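Local coordinates for protein homospermidine synthase (Legionella pneumophila subsp. pneumophila str. Philadelphia 1, PDB 2PH5) that probably makes the polyamine homospermidine as a homospermidine synthase, and binds NAD in a Rossmann-type nucleotide-binding domain, at residues 21-26 / 51-56; 220-226 / 342-348; 261-265 / 297-301. One frame throughout, in Å; residues are numbered along the deposited sequence.

Interaction 1 of 3, residues 21-26 / 51-56; sequences FGCVGQ and TKVDVA. With NAD (nicotinamide-adenine-dinucleotide), chain C.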
loop_
_atom_site.group_PDB
_atom_site.type_symbol
_atom_site.label_atom_id
_atom_site.label_comp_id
_atom_site.label_asym_id
_atom_site.label_seq_id
_atom_site.Cartn_x
_atom_site.Cartn_y
_atom_site.Cartn_z
ATOM N N PHE A 21 21.490 -15.650 -15.660
ATOM C CA PHE A 21 22.198 -14.384 -15.523
ATOM C C PHE A 21 21.212 -13.255 -15.257
ATOM O O PHE A 21 21.215 -12.229 -15.941
ATOM C CB PHE A 21 23.017 -14.083 -16.786
ATOM C CG PHE A 21 24.227 -13.207 -16.538
ATOM C CD1 PHE A 21 25.176 -13.565 -15.582
ATOM C CD2 PHE A 21 24.433 -12.043 -17.283
ATOM C CE1 PHE A 21 26.320 -12.777 -15.372
ATOM C CE2 PHE A 21 25.573 -11.249 -17.083
ATOM C CZ PHE A 21 26.519 -11.616 -16.126
ATOM N N GLY A 22 20.364 -13.454 -14.249
ATOM C CA GLY A 22 19.379 -12.449 -13.900
ATOM C C GLY A 22 19.834 -11.516 -12.790
ATOM O O GLY A 22 20.986 -11.063 -12.759
ATOM N N CYS A 23 18.907 -11.244 -11.872
ATOM C CA CYS A 23 19.136 -10.371 -10.725
ATOM C C CYS A 23 20.336 -10.837 -9.899
ATOM O O CYS A 23 21.270 -10.069 -9.647
ATOM C CB CYS A 23 17.880 -10.341 -9.847
ATOM S SG CYS A 23 16.313 -10.167 -10.774
ATOM N N VAL A 24 20.304 -12.099 -9.481
ATOM C CA VAL A 24 21.378 -12.685 -8.678
ATOM C C VAL A 24 22.690 -12.873 -9.457
ATOM O O VAL A 24 23.740 -12.378 -9.047
ATOM C CB VAL A 24 20.941 -14.059 -8.096
ATOM C CG1 VAL A 24 22.079 -14.677 -7.296
ATOM C CG2 VAL A 24 19.719 -13.876 -7.212
ATOM N N GLY A 25 22.615 -13.584 -10.577
ATOM C CA GLY A 25 23.791 -13.844 -11.388
ATOM C C GLY A 25 24.635 -12.635 -11.735
ATOM O O GLY A 25 25.856 -12.681 -11.598
ATOM N N GLN A 26 24.002 -11.559 -12.195
ATOM C CA GLN A 26 24.740 -10.354 -12.546
ATOM C C GLN A 26 25.393 -9.754 -11.315
ATOM O O GLN A 26 26.528 -9.289 -11.374
ATOM C CB GLN A 26 23.818 -9.297 -13.164
ATOM C CG GLN A 26 23.049 -9.759 -14.390
ATOM C CD GLN A 26 22.229 -8.649 -15.032
ATOM O OE1 GLN A 26 21.307 -8.914 -15.798
ATOM N NE2 GLN A 26 22.569 -7.402 -14.730
ATOM N N THR A 51 20.404 -9.773 -22.110
ATOM C CA THR A 51 20.241 -8.719 -21.121
ATOM C C THR A 51 20.683 -7.376 -21.680
ATOM O O THR A 51 21.588 -7.304 -22.510
ATOM C CB THR A 51 21.058 -9.033 -19.848
ATOM O OG1 THR A 51 20.851 -8.001 -18.877
ATOM C CG2 THR A 51 22.546 -9.127 -20.179
ATOM N N LYS A 52 20.037 -6.314 -21.218
ATOM C CA LYS A 52 20.364 -4.973 -21.673
ATOM C C LYS A 52 21.550 -4.450 -20.867
ATOM O O LYS A 52 21.963 -3.301 -21.025
ATOM C CB LYS A 52 19.155 -4.052 -21.482
ATOM C CG LYS A 52 18.934 -3.075 -22.629
ATOM C CD LYS A 52 18.610 -3.815 -23.924
ATOM C CE LYS A 52 18.406 -2.850 -25.084
ATOM N NZ LYS A 52 17.988 -3.546 -26.331
ATOM N N VAL A 53 22.095 -5.301 -20.006
ATOM C CA VAL A 53 23.222 -4.909 -19.174
ATOM C C VAL A 53 24.532 -5.430 -19.763
ATOM O O VAL A 53 24.559 -6.454 -20.451
ATOM C CB VAL A 53 23.044 -5.425 -17.724
ATOM C CG1 VAL A 53 23.420 -6.896 -17.640
ATOM C CG2 VAL A 53 23.876 -4.591 -16.766
ATOM N N ASP A 54 25.618 -4.720 -19.491
ATOM C CA ASP A 54 26.914 -5.105 -20.018
ATOM C C ASP A 54 27.863 -5.690 -18.977
ATOM O O ASP A 54 29.082 -5.560 -19.102
ATOM C CB ASP A 54 27.564 -3.893 -20.695
ATOM C CG ASP A 54 27.537 -2.649 -19.821
ATOM O OD1 ASP A 54 28.235 -2.624 -18.783
ATOM O OD2 ASP A 54 26.813 -1.693 -20.170
ATOM N N VAL A 55 27.306 -6.353 -17.967
ATOM C CA VAL A 55 28.117 -6.946 -16.907
ATOM C C VAL A 55 29.116 -7.966 -17.470
ATOM O O VAL A 55 30.321 -7.887 -17.198
ATOM C CB VAL A 55 27.212 -7.613 -15.829
ATOM C CG1 VAL A 55 28.056 -8.215 -14.709
ATOM C CG2 VAL A 55 26.265 -6.579 -15.267
ATOM N N ALA A 56 28.622 -8.908 -18.266
ATOM C CA ALA A 56 29.497 -9.906 -18.866
ATOM C C ALA A 56 30.606 -9.254 -19.701
ATOM O O ALA A 56 31.763 -9.666 -19.629
ATOM C CB ALA A 56 28.688 -10.858 -19.728
HETATM P PA NAD C . 15.822 -13.976 -12.773
HETATM O O1A NAD C . 14.484 -14.395 -13.319
HETATM O O2A NAD C . 16.137 -12.522 -12.731
HETATM O O5B NAD C . 17.023 -14.718 -13.571
HETATM C C5B NAD C . 16.966 -16.120 -13.822
HETATM C C4B NAD C . 17.825 -16.422 -15.064
HETATM O O4B NAD C . 17.700 -17.809 -15.294
HETATM C C3B NAD C . 17.373 -15.709 -16.343
HETATM O O3B NAD C . 18.460 -14.976 -16.913
HETATM C C2B NAD C . 16.905 -16.818 -17.242
HETATM O O2B NAD C . 17.094 -16.598 -18.621
HETATM C C1B NAD C . 17.624 -18.048 -16.685
HETATM N N9A NAD C . 16.931 -19.329 -16.865
HETATM C C8A NAD C . 15.533 -19.475 -16.901
HETATM N N7A NAD C . 15.157 -20.424 -17.782
HETATM C C5A NAD C . 16.295 -20.895 -18.341
HETATM C C6A NAD C . 16.512 -21.882 -19.302
HETATM N N6A NAD C . 15.537 -22.595 -19.868
HETATM N N1A NAD C . 17.829 -22.125 -19.668
HETATM C C2A NAD C . 18.890 -21.432 -19.120
HETATM N N3A NAD C . 18.701 -20.461 -18.165
HETATM C C4A NAD C . 17.406 -20.224 -17.804
HETATM O O3 NAD C . 15.845 -14.527 -11.290
HETATM P PN NAD C . 16.964 -14.537 -10.140
HETATM O O1N NAD C . 16.315 -14.054 -8.899
HETATM O O2N NAD C . 18.175 -13.809 -10.663
HETATM O O5D NAD C . 17.117 -16.113 -10.163
HETATM C C5D NAD C . 17.960 -16.876 -9.336
HETATM C C4D NAD C . 17.061 -17.397 -8.234
HETATM O O4D NAD C . 17.620 -17.058 -6.993
HETATM C C3D NAD C . 15.738 -18.087 -7.972
HETATM O O3D NAD C . 15.859 -19.498 -8.050
HETATM C C2D NAD C . 15.402 -17.592 -6.576
HETATM O O2D NAD C . 14.513 -18.423 -5.886
HETATM C C1D NAD C . 16.773 -17.445 -5.927
HETATM N N1N NAD C . 16.925 -16.360 -4.929
HETATM C C2N NAD C . 17.301 -16.655 -3.637
HETATM C C3N NAD C . 17.455 -15.581 -2.734
HETATM C C7N NAD C . 17.873 -15.802 -1.321
HETATM O O7N NAD C . 18.012 -14.693 -0.526
HETATM N N7N NAD C . 18.132 -16.995 -0.830
HETATM C C4N NAD C . 17.229 -14.228 -3.143
HETATM C C5N NAD C . 16.841 -13.974 -4.475
HETATM C C6N NAD C . 16.689 -15.017 -5.368
#

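Interaction 2 of 3, residues 220-226 / 342-348; sequences GEFVNTW and QNKNRLI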
loop_
_atom_site.group_PDB
_atom_site.type_symbol
_atom_site.label_atom_id
_atom_site.label_comp_id
_atom_site.label_asym_id
_atom_site.label_seq_id
_atom_site.Cartn_x
_atom_site.Cartn_y
_atom_site.Cartn_z
ATOM N N GLY A 220 0.907 -0.113 -14.104
ATOM C CA GLY A 220 1.104 -1.257 -14.976
ATOM C C GLY A 220 2.413 -2.000 -14.870
ATOM O O GLY A 220 2.791 -2.717 -15.793
ATOM N N GLU A 221 3.115 -1.855 -13.757
ATOM C CA GLU A 221 4.382 -2.553 -13.628
ATOM C C GLU A 221 4.627 -2.952 -12.191
ATOM O O GLU A 221 4.231 -2.247 -11.266
ATOM C CB GLU A 221 5.522 -1.657 -14.109
ATOM C CG GLU A 221 5.909 -0.571 -13.122
ATOM C CD GLU A 221 7.011 0.343 -13.646
ATOM O OE1 GLU A 221 7.844 -0.134 -14.451
ATOM O OE2 GLU A 221 7.047 1.529 -13.241
ATOM N N PHE A 222 5.268 -4.098 -12.005
ATOM C CA PHE A 222 5.595 -4.559 -10.668
ATOM C C PHE A 222 7.075 -4.212 -10.460
ATOM O O PHE A 222 7.948 -4.726 -11.162
ATOM C CB PHE A 222 5.354 -6.065 -10.547
ATOM C CG PHE A 222 5.265 -6.550 -9.126
ATOM C CD1 PHE A 222 6.416 -6.697 -8.351
ATOM C CD2 PHE A 222 4.026 -6.836 -8.548
ATOM C CE1 PHE A 222 6.336 -7.123 -7.021
ATOM C CE2 PHE A 222 3.936 -7.261 -7.218
ATOM C CZ PHE A 222 5.093 -7.407 -6.451
ATOM N N VAL A 223 7.339 -3.318 -9.512
ATOM C CA VAL A 223 8.694 -2.869 -9.220
ATOM C C VAL A 223 9.199 -3.443 -7.895
ATOM O O VAL A 223 8.495 -3.426 -6.880
ATOM C CB VAL A 223 8.747 -1.318 -9.192
ATOM C CG1 VAL A 223 10.189 -0.827 -9.122
ATOM C CG2 VAL A 223 8.083 -0.769 -10.445
ATOM N N ASN A 224 10.426 -3.954 -7.907
ATOM C CA ASN A 224 10.991 -4.558 -6.712
ATOM C C ASN A 224 12.510 -4.511 -6.728
ATOM O O ASN A 224 13.137 -4.393 -7.783
ATOM C CB ASN A 224 10.497 -6.002 -6.587
ATOM C CG ASN A 224 10.817 -6.619 -5.234
ATOM O OD1 ASN A 224 10.896 -5.926 -4.219
ATOM N ND2 ASN A 224 10.985 -7.937 -5.217
ATOM N N THR A 225 13.102 -4.589 -5.546
ATOM C CA THR A 225 14.544 -4.547 -5.436
ATOM C C THR A 225 15.155 -5.858 -5.894
ATOM O O THR A 225 16.368 -5.961 -6.060
ATOM C CB THR A 225 14.950 -4.219 -4.009
ATOM O OG1 THR A 225 14.240 -5.069 -3.102
ATOM C CG2 THR A 225 14.601 -2.754 -3.704
ATOM N N TRP A 226 14.304 -6.862 -6.085
ATOM C CA TRP A 226 14.738 -8.164 -6.580
ATOM C C TRP A 226 13.676 -8.680 -7.538
ATOM O O TRP A 226 12.766 -7.935 -7.905
ATOM C CB TRP A 226 14.962 -9.170 -5.450
ATOM C CG TRP A 226 13.864 -9.255 -4.450
ATOM C CD1 TRP A 226 13.527 -8.312 -3.529
ATOM C CD2 TRP A 226 12.996 -10.374 -4.218
ATOM N NE1 TRP A 226 12.508 -8.769 -2.731
ATOM C CE2 TRP A 226 12.161 -10.030 -3.127
ATOM C CE3 TRP A 226 12.844 -11.633 -4.821
ATOM C CZ2 TRP A 226 11.183 -10.904 -2.623
ATOM C CZ3 TRP A 226 11.868 -12.502 -4.316
ATOM C CH2 TRP A 226 11.055 -12.128 -3.227
ATOM N N GLN A 342 0.889 -7.628 -13.223
ATOM C CA GLN A 342 1.088 -6.551 -14.187
ATOM C C GLN A 342 1.776 -7.115 -15.425
ATOM O O GLN A 342 2.570 -8.048 -15.330
ATOM C CB GLN A 342 1.972 -5.452 -13.585
ATOM C CG GLN A 342 1.364 -4.637 -12.446
ATOM C CD GLN A 342 1.703 -5.165 -11.058
ATOM O OE1 GLN A 342 1.851 -4.388 -10.113
ATOM N NE2 GLN A 342 1.813 -6.484 -10.927
ATOM N N ASN A 343 1.480 -6.546 -16.588
ATOM C CA ASN A 343 2.093 -7.023 -17.820
ATOM C C ASN A 343 3.566 -6.618 -17.921
ATOM O O ASN A 343 4.274 -7.049 -18.837
ATOM C CB ASN A 343 1.319 -6.503 -19.038
ATOM C CG ASN A 343 -0.101 -7.042 -19.096
ATOM O OD1 ASN A 343 -0.344 -8.215 -18.792
ATOM N ND2 ASN A 343 -1.045 -6.195 -19.500
ATOM N N LYS A 344 4.034 -5.813 -16.972
ATOM C CA LYS A 344 5.418 -5.360 -16.997
ATOM C C LYS A 344 6.116 -5.508 -15.640
ATOM O O LYS A 344 5.507 -5.290 -14.598
ATOM C CB LYS A 344 5.449 -3.901 -17.451
ATOM C CG LYS A 344 6.606 -3.553 -18.337
ATOM C CD LYS A 344 7.908 -3.650 -17.563
ATOM C CE LYS A 344 9.076 -4.009 -18.479
ATOM N NZ LYS A 344 8.952 -5.408 -19.001
ATOM N N ASN A 345 7.390 -5.895 -15.661
ATOM C CA ASN A 345 8.175 -6.042 -14.436
ATOM C C ASN A 345 9.424 -5.172 -14.535
ATOM O O ASN A 345 9.965 -4.963 -15.621
ATOM C CB ASN A 345 8.619 -7.490 -14.218
ATOM C CG ASN A 345 7.514 -8.367 -13.688
ATOM O OD1 ASN A 345 6.655 -7.912 -12.944
ATOM N ND2 ASN A 345 7.544 -9.639 -14.044
ATOM N N ARG A 346 9.893 -4.666 -13.403
ATOM C CA ARG A 346 11.084 -3.844 -13.421
ATOM C C ARG A 346 11.893 -4.049 -12.155
ATOM O O ARG A 346 11.331 -4.156 -11.068
ATOM C CB ARG A 346 10.713 -2.366 -13.581
ATOM C CG ARG A 346 11.918 -1.435 -13.665
ATOM C CD ARG A 346 11.558 -0.094 -14.280
ATOM N NE ARG A 346 10.538 0.612 -13.502
ATOM C CZ ARG A 346 10.796 1.519 -12.565
ATOM N NH1 ARG A 346 9.796 2.100 -11.917
ATOM N NH2 ARG A 346 12.052 1.855 -12.287
ATOM N N LEU A 347 13.213 -4.137 -12.307
ATOM C CA LEU A 347 14.122 -4.312 -11.175
ATOM C C LEU A 347 14.790 -2.977 -10.897
ATOM O O LEU A 347 15.524 -2.451 -11.741
ATOM C CB LEU A 347 15.204 -5.350 -11.501
ATOM C CG LEU A 347 16.425 -5.480 -10.557
ATOM C CD1 LEU A 347 16.014 -6.056 -9.202
ATOM C CD2 LEU A 347 17.465 -6.402 -11.214
ATOM N N ILE A 348 14.545 -2.419 -9.722
ATOM C CA ILE A 348 15.173 -1.153 -9.415
ATOM C C ILE A 348 16.574 -1.348 -8.873
ATOM O O ILE A 348 16.797 -2.041 -7.881
ATOM C CB ILE A 348 14.335 -0.324 -8.443
ATOM C CG1 ILE A 348 13.881 -1.186 -7.260
ATOM C CG2 ILE A 348 13.166 0.265 -9.197
ATOM C CD1 ILE A 348 13.281 -0.392 -6.106
#

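Interaction 3 of 3, residues 261-265 / 297-301; sequences PQCAI and ISLTN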
loop_
_atom_site.group_PDB
_atom_site.type_symbol
_atom_site.label_atom_id
_atom_site.label_comp_id
_atom_site.label_asym_id
_atom_site.label_seq_id
_atom_site.Cartn_x
_atom_site.Cartn_y
_atom_site.Cartn_z
ATOM N N PRO A 261 4.149 -31.765 5.704
ATOM C CA PRO A 261 5.033 -31.502 6.849
ATOM C C PRO A 261 4.228 -31.396 8.146
ATOM O O PRO A 261 3.283 -30.610 8.235
ATOM C CB PRO A 261 5.707 -30.188 6.460
ATOM C CG PRO A 261 4.644 -29.496 5.656
ATOM C CD PRO A 261 4.121 -30.611 4.785
ATOM N N GLN A 262 4.608 -32.190 9.145
ATOM C CA GLN A 262 3.911 -32.214 10.434
ATOM C C GLN A 262 4.012 -30.905 11.226
ATOM O O GLN A 262 3.097 -30.551 11.971
ATOM C CB GLN A 262 4.439 -33.377 11.293
ATOM C CG GLN A 262 5.943 -33.299 11.602
ATOM C CD GLN A 262 6.417 -34.356 12.597
ATOM O OE1 GLN A 262 6.335 -35.560 12.336
ATOM N NE2 GLN A 262 6.916 -33.905 13.742
ATOM N N CYS A 263 5.120 -30.191 11.049
ATOM C CA CYS A 263 5.372 -28.929 11.745
ATOM C C CYS A 263 4.672 -27.712 11.141
ATOM O O CYS A 263 4.508 -26.698 11.819
ATOM C CB CYS A 263 6.867 -28.638 11.752
ATOM S SG CYS A 263 7.488 -28.169 10.110
ATOM N N ALA A 264 4.272 -27.804 9.874
ATOM C CA ALA A 264 3.642 -26.672 9.198
ATOM C C ALA A 264 2.130 -26.565 9.272
ATOM O O ALA A 264 1.399 -27.557 9.329
ATOM C CB ALA A 264 4.075 -26.629 7.735
ATOM N N ILE A 265 1.680 -25.323 9.246
ATOM C CA ILE A 265 0.274 -25.005 9.289
ATOM C C ILE A 265 0.067 -24.035 8.132
ATOM O O ILE A 265 0.978 -23.296 7.759
ATOM C CB ILE A 265 -0.086 -24.357 10.648
ATOM C CG1 ILE A 265 -1.532 -23.882 10.647
ATOM C CG2 ILE A 265 0.855 -23.195 10.949
ATOM C CD1 ILE A 265 -1.889 -23.089 11.886
ATOM N N ILE A 297 10.078 -24.713 6.959
ATOM C CA ILE A 297 9.954 -26.074 7.450
ATOM C C ILE A 297 11.295 -26.644 7.905
ATOM O O ILE A 297 11.380 -27.326 8.929
ATOM C CB ILE A 297 9.366 -26.989 6.373
ATOM C CG1 ILE A 297 8.084 -26.365 5.819
ATOM C CG2 ILE A 297 9.114 -28.379 6.949
ATOM C CD1 ILE A 297 7.115 -25.875 6.880
ATOM N N SER A 298 12.339 -26.356 7.137
ATOM C CA SER A 298 13.674 -26.838 7.460
ATOM C C SER A 298 14.173 -26.256 8.785
ATOM O O SER A 298 14.766 -26.968 9.592
ATOM C CB SER A 298 14.645 -26.491 6.329
ATOM O OG SER A 298 14.683 -25.092 6.104
ATOM N N LEU A 299 13.932 -24.971 9.017
ATOM C CA LEU A 299 14.373 -24.349 10.261
ATOM C C LEU A 299 13.570 -24.861 11.445
ATOM O O LEU A 299 14.132 -25.171 12.493
ATOM C CB LEU A 299 14.241 -22.823 10.191
ATOM C CG LEU A 299 15.259 -22.116 9.300
ATOM C CD1 LEU A 299 14.979 -20.621 9.257
ATOM C CD2 LEU A 299 16.657 -22.393 9.828
ATOM N N THR A 300 12.256 -24.945 11.277
ATOM C CA THR A 300 11.388 -25.417 12.349
ATOM C C THR A 300 11.823 -26.797 12.851
ATOM O O THR A 300 12.021 -26.987 14.054
ATOM C CB THR A 300 9.919 -25.472 11.888
ATOM O OG1 THR A 300 9.486 -24.159 11.521
ATOM C CG2 THR A 300 9.033 -25.991 13.003
ATOM N N ASN A 301 11.977 -27.746 11.930
ATOM C CA ASN A 301 12.401 -29.092 12.279
ATOM C C ASN A 301 13.795 -29.048 12.902
ATOM O O ASN A 301 14.085 -29.768 13.854
ATOM C CB ASN A 301 12.416 -29.996 11.039
ATOM C CG ASN A 301 11.017 -30.309 10.520
ATOM O OD1 ASN A 301 10.018 -29.987 11.165
ATOM N ND2 ASN A 301 10.944 -30.953 9.360
#

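Interaction 1 of 3, residues 21-26 / 51-56
With chi1 at -153° the ring of F21 swings away from its own backbone N and reaches the start of helix 55-59, where V55, its CG1 anti to the backbone N (chi1 -179°), turns a methyl to meet it. F21 CZ lies 4.0 Å from V55 CG1, the methyl coming to the ring at a slant. A56 is reached by the ring's edge instead: its backbone N sits close to the ring plane, and its CB is 4.1 Å from F21 CE2. Q26, one turn into helix 23-35, sends an extended side chain in the same direction, and its CG covers one face of the F21 ring toward the rim. Beyond that, the Q26 amide lies against the V53 side chain and beside T51. The T51 hydroxyl is engaged in an ST turn, OG1 accepting from V53 N at 3.2 Å, which folds the loop ahead of helix 55-59. I45 and A47 of strand 43-47 and M29 of helix 23-35 also touch F21 and close the ring into the core.

Toward NAD the segment 21-26 works through its backbone. C23 N donates to NAD O2A at 3.2 Å and V24 N to NAD O2N at 3.0 Å, both nearly straight, while the bond from F21 N to NAD O3B is weak. G22, the N-cap of helix 23-35, brings its CA to 3.3 Å from NAD O5B, and with no side chain to collide there the chain passes close by. G22 and G25 fit the Rossmann GxGxxG pattern. With the Q26 amide alongside, mostly apolar contacts thus seat segment 21-26 against the start of helix 55-59, while main-chain amides at a helix N-terminus, whose dipole would probably help, hold the diphosphate.

Interaction 2 of 3, residues 220-226 / 342-348
E221 and R346 lie on the same face of a two-stranded parallel sheet and form a side-on, two-nitrogen salt bridge, with R346 NE hydrogen-bonded to E221 OE1 (3.0 Å) and R346 NH1 to E221 OE2 (3.1 Å). The carboxylate lies near the edge of the guanidinium, yet the planes are 42° apart, so both oxygens are approached from above the carboxylate plane. The arginine bends at chi3 (60°) to turn its head toward the glutamate. V223 lies alongside it, pointing the same way, with CG1 over one guanidinium face. Each charged group has a further partner: S218 N donates to E221 OE2, and R346 NH2 forms a salt bridge with E351.

On the other face the F222 ring stands almost perpendicular to the Q342 amide, the planes 85° apart, with the amide at the ring edge. Helices 228-236 and 325-336 both touch this ring. Here too L347 CD1 comes to 3.2 Å from T225 O. Beyond the strands, I348 CD1 meets T225 CG2.

Between the faces run main-chain hydrogen bonds: F222 N donates to K344 O (2.9 Å) and F222 O accepts from R346 N; N224 N donates to R346 O and N224 O accepts from I348 N. One strand residue thus bonds to both neighbours of the residue opposite it, the pattern of a parallel beta pair, here a small separate sheet, strands 221-224 and 344-347, within the C-terminal family region.

Interaction 3 of 3, residues 261-265 / 297-301
I297, near the start of helix 295-302, meets the loop leading into strand 264-267 with both branches of its side chain. At CB the chain divides. The CG2 methyl, anti to the backbone N, faces the loop, 3.6 Å from C263 SG and 3.9 Å from P261 CB. The other branch runs through CG1, beside the backbone N (chi1 -51°), and turns again at chi2 (-48°) to end at CD1, which comes up against A264 CB, modelled doubtfully short at 3.2 Å, and lies 4.0 Å from C263 SG. E240 of strand 238-242 also touches this isoleucine.

One helical turn on, T300 presents its CG2 to C263 CB at 3.6 Å, while its hydroxyl is bonded back to T296 O within the helix. N301 brings OD1 to 3.3 Å from C263 SG. The cysteine therefore rests against I297, T300 and N301 together, and R314 of strand 311-322 touches it too. Backbone hydrogen bonds join C263 to W243 and I265 to I241, tying the segment to strand 238-242 and the loop after it. The groups that meet are mainly methyls and a sulfur, so mainly apolar contact packs the helix against the loop entering 264-267, the middle strand of the three-stranded antiparallel sheet.

How the interactions relate
From the N terminus, interaction 1 comes first and closes a short loop within the nucleotide-binding region, joining the glycine-rich turn after strand 16-19 to the start of helix 55-59. Interaction 2 opens later and closes a loop of 115 residues, inside which interaction 3 is nested, bringing helix 295-302 to the loop before strand 264-267. Both belong to the C-terminal family region. Interactions 1 and 2 touch, C23 SG lying 4.0 Å from L347 CD2, so the small parallel sheet adjoins the NAD-binding turn across the two regions. Interaction 3 stands apart, its nearest atoms about 16 Å from interaction 2 and about 18 Å from interaction 1.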